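Local coordinates for protein aspartokinase (Clostridium acetobutylicum, PDB 3TVI) that probably catalyses the ATP-dependent phosphorylation of the beta-carboxyl group of L-aspartate, the first step toward threonine, methionine and lysine, and carries ACT domains that bind lysine, at residues I37-P41 against G116-G121; L86-I92 against V122-Y127. All coordinates share one frame; numbering follows the deposited sequence.

Both contacts use helix 109-127 of the amino acid kinase domain, at successive turns, and their centres lie about 12 Å apart. Interaction 1 is the buried one: the loop leaving strand 33-38 crosses the helix at Gly116-Gly121, and its chemistry is mixed, with one amide-to-carbonyl hydrogen bond, two proline rings and the carboxylate of Glu117, a predicted substrate-binding residue. Interaction 2 lies farther from the middle of the chain, where the loop between helices 69-85 and 92-104 covers Val122-Tyr127. It is larger, 437 against 309 Å², but only partly buried; mostly apolar side chains and the aliphatic part of Lys126 make it, without any hydrogen bond between its segments.

Interaction 1: I37-P41 against G116-G121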
ATOM      1  N   ILE B  37      14.762  -5.131  39.440  1.00 52.86           N
ATOM      2  CA  ILE B  37      13.416  -4.628  39.250  1.00 52.31           C
ATOM      3  C   ILE B  37      12.451  -5.804  39.109  1.00 52.61           C
ATOM      4  O   ILE B  37      12.560  -6.568  38.153  1.00 52.89           O
ATOM      5  CB  ILE B  37      13.337  -3.755  37.994  1.00 52.23           C
ATOM      6  CG1 ILE B  37      14.168  -2.484  38.175  1.00 53.03           C
ATOM      7  CG2 ILE B  37      11.894  -3.383  37.704  1.00 52.25           C
ATOM      8  CD1 ILE B  37      15.665  -2.706  38.256  1.00 53.56           C
ATOM      9  N   PRO B  38      11.511  -5.963  40.067  1.00 52.51           N
ATOM     10  CA  PRO B  38      10.566  -7.080  40.062  1.00 52.02           C
ATOM     11  C   PRO B  38       9.186  -6.762  39.517  1.00 51.27           C
ATOM     12  O   PRO B  38       8.688  -5.653  39.683  1.00 50.65           O
ATOM     13  CB  PRO B  38      10.423  -7.398  41.545  1.00 52.39           C
ATOM     14  CG  PRO B  38      10.517  -6.061  42.187  1.00 52.56           C
ATOM     15  CD  PRO B  38      11.481  -5.254  41.358  1.00 52.66           C
ATOM     16  N   SER B  39       8.580  -7.762  38.892  1.00 51.36           N
ATOM     17  CA  SER B  39       7.165  -7.751  38.570  1.00 52.39           C
ATOM     18  C   SER B  39       6.414  -8.340  39.748  1.00 53.07           C
ATOM     19  O   SER B  39       7.015  -8.622  40.782  1.00 53.94           O
ATOM     20  CB  SER B  39       6.910  -8.610  37.347  1.00 53.78           C
ATOM     21  OG  SER B  39       7.925  -8.374  36.391  1.00 56.77           O
ATOM     22  N   ALA B  40       5.104  -8.522  39.593  1.00 52.70           N
ATOM     23  CA  ALA B  40       4.284  -9.149  40.627  1.00 52.19           C
ATOM     24  C   ALA B  40       4.176 -10.617  40.292  1.00 52.38           C
ATOM     25  O   ALA B  40       4.374 -10.994  39.140  1.00 54.22           O
ATOM     26  CB  ALA B  40       2.909  -8.515  40.683  1.00 51.71           C
ATOM     27  N   PRO B  41       3.856 -11.456  41.284  1.00 52.49           N
ATOM     28  CA  PRO B  41       3.847 -12.887  41.031  1.00 53.35           C
ATOM     29  C   PRO B  41       2.936 -13.310  39.881  1.00 53.89           C
ATOM     30  O   PRO B  41       1.742 -12.990  39.862  1.00 54.54           O
ATOM     31  CB  PRO B  41       3.360 -13.479  42.361  1.00 53.55           C
ATOM     32  CG  PRO B  41       3.760 -12.476  43.379  1.00 53.22           C
ATOM     33  CD  PRO B  41       3.548 -11.157  42.692  1.00 53.37           C
ATOM     34  N   GLY B 116       1.365  -5.151  44.175  1.00 59.23           N
ATOM     35  CA  GLY B 116       1.958  -6.433  43.803  1.00 59.10           C
ATOM     36  C   GLY B 116       3.465  -6.334  43.609  1.00 58.04           C
ATOM     37  O   GLY B 116       4.216  -7.207  44.039  1.00 58.20           O
ATOM     38  N   GLU B 117       3.903  -5.248  42.978  1.00 57.43           N
ATOM     39  CA  GLU B 117       5.313  -5.057  42.638  1.00 56.43           C
ATOM     40  C   GLU B 117       6.045  -4.599  43.886  1.00 55.75           C
ATOM     41  O   GLU B 117       7.117  -5.109  44.215  1.00 56.17           O
ATOM     42  CB  GLU B 117       5.499  -4.016  41.529  1.00 57.31           C
ATOM     43  CG  GLU B 117       4.283  -3.719  40.659  1.00 59.22           C
ATOM     44  CD  GLU B 117       3.802  -4.906  39.844  1.00 60.56           C
ATOM     45  OE1 GLU B 117       4.556  -5.895  39.761  1.00 62.72           O
ATOM     46  OE2 GLU B 117       2.679  -4.852  39.283  1.00 59.91           O
ATOM     47  N   TYR B 118       5.447  -3.629  44.573  1.00 54.96           N
ATOM     48  CA  TYR B 118       5.928  -3.144  45.876  1.00 53.89           C
ATOM     49  C   TYR B 118       6.238  -4.280  46.862  1.00 52.81           C
ATOM     50  O   TYR B 118       7.326  -4.324  47.438  1.00 52.28           O
ATOM     51  CB  TYR B 118       4.896  -2.182  46.491  1.00 53.42           C
ATOM     52  CG  TYR B 118       5.252  -1.697  47.871  1.00 53.44           C
ATOM     53  CD1 TYR B 118       6.059  -0.586  48.050  1.00 53.51           C
ATOM     54  CD2 TYR B 118       4.788  -2.361  49.003  1.00 53.99           C
ATOM     55  CE1 TYR B 118       6.398  -0.143  49.318  1.00 53.82           C
ATOM     56  CE2 TYR B 118       5.123  -1.927  50.274  1.00 54.02           C
ATOM     57  CZ  TYR B 118       5.928  -0.816  50.424  1.00 54.12           C
ATOM     58  OH  TYR B 118       6.272  -0.383  51.684  1.00 55.96           O
ATOM     59  N   LEU B 119       5.297  -5.196  47.057  1.00 52.10           N
ATOM     60  CA  LEU B 119       5.503  -6.256  48.040  1.00 53.49           C
ATOM     61  C   LEU B 119       6.671  -7.154  47.626  1.00 53.66           C
ATOM     62  O   LEU B 119       7.544  -7.460  48.439  1.00 54.16           O
ATOM     63  CB  LEU B 119       4.230  -7.077  48.248  1.00 54.59           C
ATOM     64  CG  LEU B 119       3.075  -6.350  48.950  1.00 55.25           C
ATOM     65  CD1 LEU B 119       1.814  -7.204  48.977  1.00 55.26           C
ATOM     66  CD2 LEU B 119       3.480  -5.952  50.356  1.00 55.15           C
ATOM     67  N   ASN B 120       6.701  -7.559  46.360  1.00 52.84           N
ATOM     68  CA  ASN B 120       7.853  -8.290  45.833  1.00 52.03           C
ATOM     69  C   ASN B 120       9.140  -7.502  46.029  1.00 51.65           C
ATOM     70  O   ASN B 120      10.206  -8.072  46.290  1.00 52.65           O
ATOM     71  CB  ASN B 120       7.667  -8.603  44.345  1.00 51.84           C
ATOM     72  CG  ASN B 120       6.891  -9.879  44.113  1.00 52.26           C
ATOM     73  OD1 ASN B 120       6.490 -10.547  45.056  1.00 53.59           O
ATOM     74  ND2 ASN B 120       6.679 -10.227  42.850  1.00 52.19           N
ATOM     75  N   GLY B 121       9.040  -6.187  45.891  1.00 49.96           N
ATOM     76  CA  GLY B 121      10.191  -5.328  46.065  1.00 49.15           C
ATOM     77  C   GLY B 121      10.738  -5.443  47.462  1.00 48.44           C
ATOM     78  O   GLY B 121      11.921  -5.671  47.649  1.00 47.97           O
TER
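The amide end of Asn120 meets CD and CG of the Pro41 ring obliquely, the two side chains facing each other, with Asn120 ND2 3.3 Å from Pro41 CD. The same ND2 donates the single hydrogen bond of the contact, 2.6 Å to Ser39 O. That bond is fairly straight, 159° at the hydrogen, and the carbonyl oxygen lies close to the plane of the amide. Asn120 CG stands beside its own backbone N, opposite the carbonyl carbon (chi1 -86°), which turns the amide toward the loop. One turn back, Glu117 bends at chi2 and brings its carboxylate beside the backbone N and methyl of Ala40, at an N-H angle too poor for a hydrogen bond. That methyl also rests on Gly116. The Pro38 ring packs a turn farther along, its CG 4.0 Å from Gly121 CA and its CB against Asn120 CB. The loop leaves the C-terminal end of parallel strand 33-38 beside predicted substrate residues Glu117 and Thr52, consistent with the active-site edge of the amino acid kinase fold. Ser39 OG is hydrogen-bonded to Phe9 O, tying the loop to the predicted ATP site at the end of strand 5-9. Helix 69-85 closes over Pro41 and Asn120 through Tyr79, while Ser188 of helix 187-199 touches Ser39 and Glu117.

Interaction 2: L86-I92 against V122-Y127; sequences LNIDMDI and VILAKY
The backbone of Leu86-Ile92 leaves helix 69-85 through a Schellman motif at Asn87, makes an inverse gamma turn centred on Asp89 and runs beside the last turns of helix 109-127, closest at Ile88 and Tyr127, whose CA atoms are 6.4 Å apart. Ile88 fits between two side chains of the helix. Its CG1 branch lies beside the backbone N and extends fully (chi2 -179°), carrying CD1 into the angle between Tyr127 and Ile123: CD1 is 3.5 Å from Tyr127 CD2, approaching the ring obliquely, and 3.9 Å from Ile123 CG2. The other branch, CG2, meets the aliphatic part of Lys126 at CG, 3.7 Å away, the two side chains running antiparallel alongside each other. Leu86 lies nearly perpendicular to Tyr127 and sets its CG over one face of the ring, away from the ring centre, in a CH-pi contact 4.2 Å from the centroid. Lys126 runs on along the loop until its CE lies 3.6 Å from Asp89 O; its ammonium stays short of the Asp89 carboxylate, so any attraction between the charges acts at a distance. Met90, present as selenomethionine, lies against the helix with SE near Ile123 CA and its CE, after a bend at chi3, 3.8 Å from Val122 O. Ile92 completes the row, with CD1 4.0 Å from Ile123 CG1. Exposed Asp89 and Lys126 edge this apolar patch. Val83 of helix 69-85 lies behind Ile88, Met90 and Ile92, and Tyr79 of that helix touches Ile123. Helix 17-28 borders the other end, Phe20 touching Leu86 and Lys24 touching Tyr127, while Val122 also packs on Phe132 of strand 131-132, outermost in the sheet of this chain.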
ATOM      1  N   LEU B  86      10.649 -19.402  51.812  1.00 58.57           N
ATOM      2  CA  LEU B  86      12.008 -18.858  51.691  1.00 58.47           C
ATOM      3  C   LEU B  86      12.643 -18.658  53.059  1.00 58.69           C
ATOM      4  O   LEU B  86      13.855 -18.485  53.164  1.00 57.81           O
ATOM      5  CB  LEU B  86      12.010 -17.527  50.918  1.00 56.69           C
ATOM      6  CG  LEU B  86      12.197 -17.568  49.402  1.00 55.65           C
ATOM      7  CD1 LEU B  86      11.877 -18.930  48.810  1.00 56.22           C
ATOM      8  CD2 LEU B  86      11.377 -16.467  48.745  1.00 53.83           C
ATOM      9  N   ASN B  87      11.813 -18.649  54.097  1.00 60.06           N
ATOM     10  CA  ASN B  87      12.287 -18.617  55.470  1.00 61.88           C
ATOM     11  C   ASN B  87      13.056 -17.318  55.732  1.00 62.71           C
ATOM     12  O   ASN B  87      14.124 -17.314  56.338  1.00 64.35           O
ATOM     13  CB  ASN B  87      13.130 -19.872  55.734  1.00 62.84           C
ATOM     14  CG  ASN B  87      13.724 -19.904  57.117  1.00 63.27           C
ATOM     15  OD1 ASN B  87      14.936 -20.062  57.269  1.00 64.23           O
ATOM     16  ND2 ASN B  87      12.885 -19.749  58.130  1.00 62.74           N
ATOM     17  N   ILE B  88      12.480 -16.210  55.282  1.00 62.97           N
ATOM     18  CA  ILE B  88      13.147 -14.916  55.324  1.00 63.78           C
ATOM     19  C   ILE B  88      12.873 -14.224  56.649  1.00 65.74           C
ATOM     20  O   ILE B  88      11.775 -14.333  57.199  1.00 66.32           O
ATOM     21  CB  ILE B  88      12.676 -14.021  54.167  1.00 62.71           C
ATOM     22  CG1 ILE B  88      12.913 -14.749  52.841  1.00 62.73           C
ATOM     23  CG2 ILE B  88      13.380 -12.673  54.206  1.00 61.73           C
ATOM     24  CD1 ILE B  88      12.506 -13.968  51.614  1.00 62.09           C
ATOM     25  N   ASP B  89      13.872 -13.501  57.148  1.00 67.93           N
ATOM     26  CA  ASP B  89      13.791 -12.894  58.473  1.00 69.30           C
ATOM     27  C   ASP B  89      13.074 -11.551  58.452  1.00 66.98           C
ATOM     28  O   ASP B  89      13.693 -10.497  58.598  1.00 66.07           O
ATOM     29  CB  ASP B  89      15.189 -12.730  59.059  1.00 72.47           C
ATOM     30  CG  ASP B  89      15.159 -12.239  60.481  1.00 75.35           C
ATOM     31  OD1 ASP B  89      14.296 -12.717  61.252  1.00 76.16           O
ATOM     32  OD2 ASP B  89      15.989 -11.367  60.820  1.00 80.11           O
HETATM   33  N   MSE B  90      11.761 -11.601  58.273  1.00 66.04           N
HETATM   34  CA  MSE B  90      10.955 -10.388  58.207  1.00 66.79           C
HETATM   35  C   MSE B  90       9.536 -10.695  58.564  1.00 66.57           C
HETATM   36  O   MSE B  90       9.142 -11.862  58.644  1.00 67.47           O
HETATM   37  CB  MSE B  90      10.987  -9.771  56.814  1.00 67.99           C
HETATM   38  CG  MSE B  90       9.966 -10.410  55.879  1.00 70.05           C
HETATM   39 SE   MSE B  90      10.202  -9.694  54.068  0.83 75.62          SE
HETATM   40  CE  MSE B  90      10.315  -7.765  54.476  1.00 70.64           C
ATOM     41  N   ASP B  91       8.755  -9.633  58.752  1.00 64.94           N
ATOM     42  CA  ASP B  91       7.338  -9.738  59.070  1.00 63.18           C
ATOM     43  C   ASP B  91       6.516  -9.100  57.956  1.00 60.66           C
ATOM     44  O   ASP B  91       6.206  -7.907  57.994  1.00 59.40           O
ATOM     45  CB  ASP B  91       7.057  -9.047  60.404  1.00 64.17           C
ATOM     46  CG  ASP B  91       5.579  -8.871  60.669  1.00 64.92           C
ATOM     47  OD1 ASP B  91       4.803  -9.772  60.267  1.00 65.57           O
ATOM     48  OD2 ASP B  91       5.202  -7.839  61.282  1.00 64.34           O
ATOM     49  N   ILE B  92       6.154  -9.911  56.970  1.00 59.43           N
ATOM     50  CA  ILE B  92       5.451  -9.421  55.786  1.00 58.04           C
ATOM     51  C   ILE B  92       4.063  -8.861  56.118  1.00 58.50           C
ATOM     52  O   ILE B  92       3.554  -7.986  55.409  1.00 58.26           O
ATOM     53  CB  ILE B  92       5.346 -10.521  54.701  1.00 56.77           C
ATOM     54  CG1 ILE B  92       4.882  -9.938  53.362  1.00 55.99           C
ATOM     55  CG2 ILE B  92       4.411 -11.632  55.148  1.00 56.67           C
ATOM     56  CD1 ILE B  92       5.733  -8.789  52.866  1.00 55.54           C
ATOM     57  N   VAL B 122       9.858  -5.302  48.444  1.00 48.60           N
ATOM     58  CA  VAL B 122      10.284  -5.261  49.842  1.00 49.03           C
ATOM     59  C   VAL B 122      10.812  -6.627  50.286  1.00 49.03           C
ATOM     60  O   VAL B 122      11.757  -6.699  51.072  1.00 49.52           O
ATOM     61  CB  VAL B 122       9.158  -4.766  50.770  1.00 48.63           C
ATOM     62  CG1 VAL B 122       8.749  -3.354  50.389  1.00 48.16           C
ATOM     63  CG2 VAL B 122       7.959  -5.691  50.698  1.00 49.03           C
ATOM     64  N   ILE B 123      10.214  -7.693  49.757  1.00 48.41           N
ATOM     65  CA  ILE B 123      10.651  -9.059  50.038  1.00 48.74           C
ATOM     66  C   ILE B 123      12.036  -9.304  49.459  1.00 50.04           C
ATOM     67  O   ILE B 123      12.913  -9.846  50.132  1.00 50.90           O
ATOM     68  CB  ILE B 123       9.692 -10.100  49.428  1.00 47.72           C
ATOM     69  CG1 ILE B 123       8.347 -10.075  50.139  1.00 47.35           C
ATOM     70  CG2 ILE B 123      10.284 -11.497  49.515  1.00 47.73           C
ATOM     71  CD1 ILE B 123       7.311 -10.949  49.477  1.00 47.17           C
ATOM     72  N   LEU B 124      12.213  -8.914  48.201  1.00 50.92           N
ATOM     73  CA  LEU B 124      13.477  -9.115  47.510  1.00 52.32           C
ATOM     74  C   LEU B 124      14.617  -8.311  48.104  1.00 52.94           C
ATOM     75  O   LEU B 124      15.745  -8.774  48.111  1.00 55.19           O
ATOM     76  CB  LEU B 124      13.361  -8.763  46.025  1.00 53.10           C
ATOM     77  CG  LEU B 124      12.901  -9.856  45.058  1.00 53.93           C
ATOM     78  CD1 LEU B 124      13.619  -9.696  43.717  1.00 53.12           C
ATOM     79  CD2 LEU B 124      13.151 -11.249  45.627  1.00 54.95           C
ATOM     80  N   ALA B 125      14.340  -7.108  48.585  1.00 52.78           N
ATOM     81  CA  ALA B 125      15.390  -6.309  49.204  1.00 54.00           C
ATOM     82  C   ALA B 125      15.949  -7.064  50.412  1.00 55.25           C
ATOM     83  O   ALA B 125      17.159  -7.081  50.645  1.00 56.32           O
ATOM     84  CB  ALA B 125      14.868  -4.936  49.611  1.00 53.05           C
ATOM     85  N   LYS B 126      15.065  -7.711  51.164  1.00 55.77           N
ATOM     86  CA  LYS B 126      15.490  -8.474  52.328  1.00 56.96           C
ATOM     87  C   LYS B 126      16.209  -9.722  51.871  1.00 56.56           C
ATOM     88  O   LYS B 126      17.335  -9.977  52.286  1.00 58.29           O
ATOM     89  CB  LYS B 126      14.293  -8.852  53.206  1.00 57.72           C
ATOM     90  CG  LYS B 126      14.666  -9.278  54.614  1.00 59.09           C
ATOM     91  CD  LYS B 126      15.164  -8.110  55.455  1.00 60.10           C
ATOM     92  CE  LYS B 126      16.057  -8.589  56.594  1.00 62.95           C
ATOM     93  NZ  LYS B 126      16.904  -7.498  57.158  1.00 64.64           N
ATOM     94  N   TYR B 127      15.562 -10.467  50.983  1.00 54.92           N
ATOM     95  CA  TYR B 127      16.038 -11.777  50.552  1.00 54.61           C
ATOM     96  C   TYR B 127      17.374 -11.725  49.844  1.00 54.71           C
ATOM     97  O   TYR B 127      18.163 -12.675  49.934  1.00 55.38           O
ATOM     98  CB  TYR B 127      15.009 -12.411  49.627  1.00 53.91           C
ATOM     99  CG  TYR B 127      15.309 -13.831  49.196  1.00 53.73           C
ATOM    100  CD1 TYR B 127      15.321 -14.176  47.855  1.00 53.93           C
ATOM    101  CD2 TYR B 127      15.548 -14.824  50.121  1.00 54.11           C
ATOM    102  CE1 TYR B 127      15.569 -15.474  47.453  1.00 54.66           C
ATOM    103  CE2 TYR B 127      15.804 -16.123  49.730  1.00 54.91           C
ATOM    104  CZ  TYR B 127      15.813 -16.440  48.397  1.00 55.15           C
ATOM    105  OH  TYR B 127      16.065 -17.728  47.998  1.00 56.88           O
TER